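Local coordinates for like-Sm ribonucleoprotein core (Methanococcus vannielii SB, PDB 5MKI), which probably binds RNA as a seven-membered ring of the Sm-like protein family, with sites for a uridine nucleotide and calcium, at residues 30-35 / 43-48. Sequence-based numbering, arbitrary orientation.
Sequences KGRLKA and ALENAK
Glu45 and Arg32 form a two-bond antiparallel backbone pair, the straighter bond running from Glu45 N to Arg32 O (2.8 Å, 178° at the hydrogen), and they illustrate how a strand can bend sharply in mid-course and still keep its neighbour. With CG anti to the backbone N (chi1 -170°), the acid lies alongside the extended Arg32 chain, the carboxylate and guanidinium planes only 14° apart. The charges stop short of a salt bridge: Glu45 OE1 touches Arg32 CD at 3.4 Å, while Arg32 NE stays 4.1 Å from that same Glu45 OE1. A water bridges instead, donating to Glu45 OE1 and accepting from Lys34 NZ, with a weak bond from Arg32 NE. Lys34, folded back at chi2 and chi3, crosses the acid obliquely, its CG 3.6 Å from Glu45 CB; its ammonium also bonds Asn16. With an alanine here, the Glu45 methylene would probably lose part of its cover, and the water and Asn16 a donor. Next along, Ala43 O accepts from Lys34 N (3.0 Å).

At the corner formed by Glu45 and Asn46 the register slips by one residue, a beta bulge facing Gly31, where a CB would crowd Leu44 and Ala47. Pairing resumes at Lys30, whose N bonds Lys48 O at 2.8 Å and whose O accepts from Lys48 N. These lysines run side by side, Lys30 CE 4.0 Å from Lys48 CD, and Glu56, salt-bridged to Lys48, probably eases their like charges. On the opposite face Leu33 CD1 meets Leu44 CD2 at 4.1 Å.

The bend belongs to the strongly curved antiparallel sheet of the Sm fold. Strand 18-23 flanks 28-36 and strand 57-62 pairs with 42-44; Val19 packs on both leucines and Val21 on Leu44, while Pro7 of a neighbouring subunit packs on Ala43.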
loop_
_atom_site.group_PDB
_atom_site.type_symbol
_atom_site.label_atom_id
_atom_site.label_comp_id
_atom_site.label_asym_id
_atom_site.label_seq_id
_atom_site.Cartn_x
_atom_site.Cartn_y
_atom_site.Cartn_z
ATOM N N LYS A 30 13.019 20.234 -6.010
ATOM C CA LYS A 30 13.730 20.602 -7.230
ATOM C C LYS A 30 15.219 20.386 -7.016
ATOM O O LYS A 30 15.754 20.777 -5.975
ATOM C CB LYS A 30 13.446 22.065 -7.603
ATOM C CG LYS A 30 14.294 22.603 -8.751
ATOM C CD LYS A 30 14.160 24.123 -8.914
ATOM C CE LYS A 30 15.522 24.798 -9.114
ATOM N NZ LYS A 30 15.786 25.213 -10.538
ATOM N N GLY A 31 15.887 19.769 -7.987
ATOM C CA GLY A 31 17.309 19.511 -7.829
ATOM C C GLY A 31 17.913 18.880 -9.067
ATOM O O GLY A 31 17.236 18.651 -10.071
ATOM N N ARG A 32 19.211 18.590 -8.970
ATOM C CA ARG A 32 19.984 18.006 -10.066
ATOM C C ARG A 32 20.011 16.481 -9.929
ATOM O O ARG A 32 20.536 15.948 -8.941
ATOM C CB ARG A 32 21.403 18.579 -10.063
ATOM C CG ARG A 32 22.342 18.074 -11.171
ATOM C CD ARG A 32 23.774 18.559 -10.902
ATOM N NE ARG A 32 24.682 18.270 -12.010
ATOM C CZ ARG A 32 24.779 19.018 -13.109
ATOM N NH1 ARG A 32 24.020 20.096 -13.248
ATOM N NH2 ARG A 32 25.624 18.683 -14.069
ATOM N N LEU A 33 19.483 15.785 -10.933
ATOM C CA LEU A 33 19.245 14.342 -10.848
ATOM C C LEU A 33 20.537 13.562 -11.082
ATOM O O LEU A 33 21.052 13.515 -12.205
ATOM C CB LEU A 33 18.169 13.935 -11.850
ATOM C CG LEU A 33 17.747 12.458 -11.855
ATOM C CD1 LEU A 33 16.848 12.136 -10.667
ATOM C CD2 LEU A 33 17.065 12.102 -13.174
ATOM N N LYS A 34 21.024 12.900 -10.031
ATOM C CA LYS A 34 22.240 12.091 -10.070
ATOM C C LYS A 34 21.985 10.598 -10.244
ATOM O O LYS A 34 22.909 9.868 -10.627
ATOM C CB LYS A 34 23.054 12.288 -8.779
ATOM C CG LYS A 34 23.298 13.739 -8.412
ATOM C CD LYS A 34 24.111 14.405 -9.495
ATOM C CE LYS A 34 25.493 13.758 -9.625
ATOM N NZ LYS A 34 26.290 14.367 -10.733
ATOM N N ALA A 35 20.780 10.123 -9.955
ATOM C CA ALA A 35 20.513 8.688 -9.965
ATOM C C ALA A 35 19.028 8.471 -9.764
ATOM O O ALA A 35 18.356 9.281 -9.122
ATOM C CB ALA A 35 21.308 7.954 -8.876
ATOM N N ALA A 43 18.059 10.379 -6.388
ATOM C CA ALA A 43 19.047 11.153 -5.646
ATOM C C ALA A 43 19.171 12.523 -6.310
ATOM O O ALA A 43 19.528 12.610 -7.489
ATOM C CB ALA A 43 20.397 10.439 -5.611
ATOM N N LEU A 44 18.850 13.581 -5.565
ATOM C CA LEU A 44 18.851 14.949 -6.084
ATOM C C LEU A 44 19.948 15.758 -5.402
ATOM O O LEU A 44 19.944 15.897 -4.174
ATOM C CB LEU A 44 17.506 15.629 -5.854
ATOM C CG LEU A 44 16.267 15.023 -6.499
ATOM C CD1 LEU A 44 15.014 15.682 -5.939
ATOM C CD2 LEU A 44 16.366 15.184 -8.004
ATOM N N GLU A 45 20.854 16.318 -6.201
ATOM C CA GLU A 45 21.974 17.108 -5.702
ATOM C C GLU A 45 21.609 18.589 -5.661
ATOM O O GLU A 45 20.958 19.101 -6.575
ATOM C CB GLU A 45 23.199 16.900 -6.593
ATOM C CG GLU A 45 24.476 17.482 -6.042
ATOM C CD GLU A 45 25.594 17.452 -7.053
ATOM O OE1 GLU A 45 25.546 18.264 -8.004
ATOM O OE2 GLU A 45 26.512 16.617 -6.901
ATOM N N ASN A 46 22.035 19.275 -4.599
ATOM C CA ASN A 46 21.757 20.706 -4.435
ATOM C C ASN A 46 20.262 20.988 -4.605
ATOM O O ASN A 46 19.831 21.758 -5.472
ATOM C CB ASN A 46 22.601 21.543 -5.409
ATOM C CG ASN A 46 24.077 21.538 -5.039
ATOM O OD1 ASN A 46 24.433 21.484 -3.863
ATOM N ND2 ASN A 46 24.938 21.571 -6.042
ATOM N N ALA A 47 19.474 20.336 -3.753
ATOM C CA ALA A 47 18.028 20.297 -3.917
ATOM C C ALA A 47 17.342 21.390 -3.108
ATOM O O ALA A 47 17.844 21.859 -2.085
ATOM C CB ALA A 47 17.477 18.926 -3.502
ATOM N N LYS A 48 16.159 21.775 -3.577
ATOM C CA LYS A 48 15.379 22.847 -2.981
ATOM C C LYS A 48 13.932 22.403 -2.844
ATOM O O LYS A 48 13.357 21.859 -3.792
ATOM C CB LYS A 48 15.447 24.123 -3.836
ATOM C CG LYS A 48 16.864 24.632 -4.113
ATOM C CD LYS A 48 16.922 25.392 -5.442
ATOM C CE LYS A 48 18.290 26.032 -5.675
ATOM N NZ LYS A 48 18.781 25.880 -7.093
HETATM O O HOH W 1 26.759 16.961 -10.160
#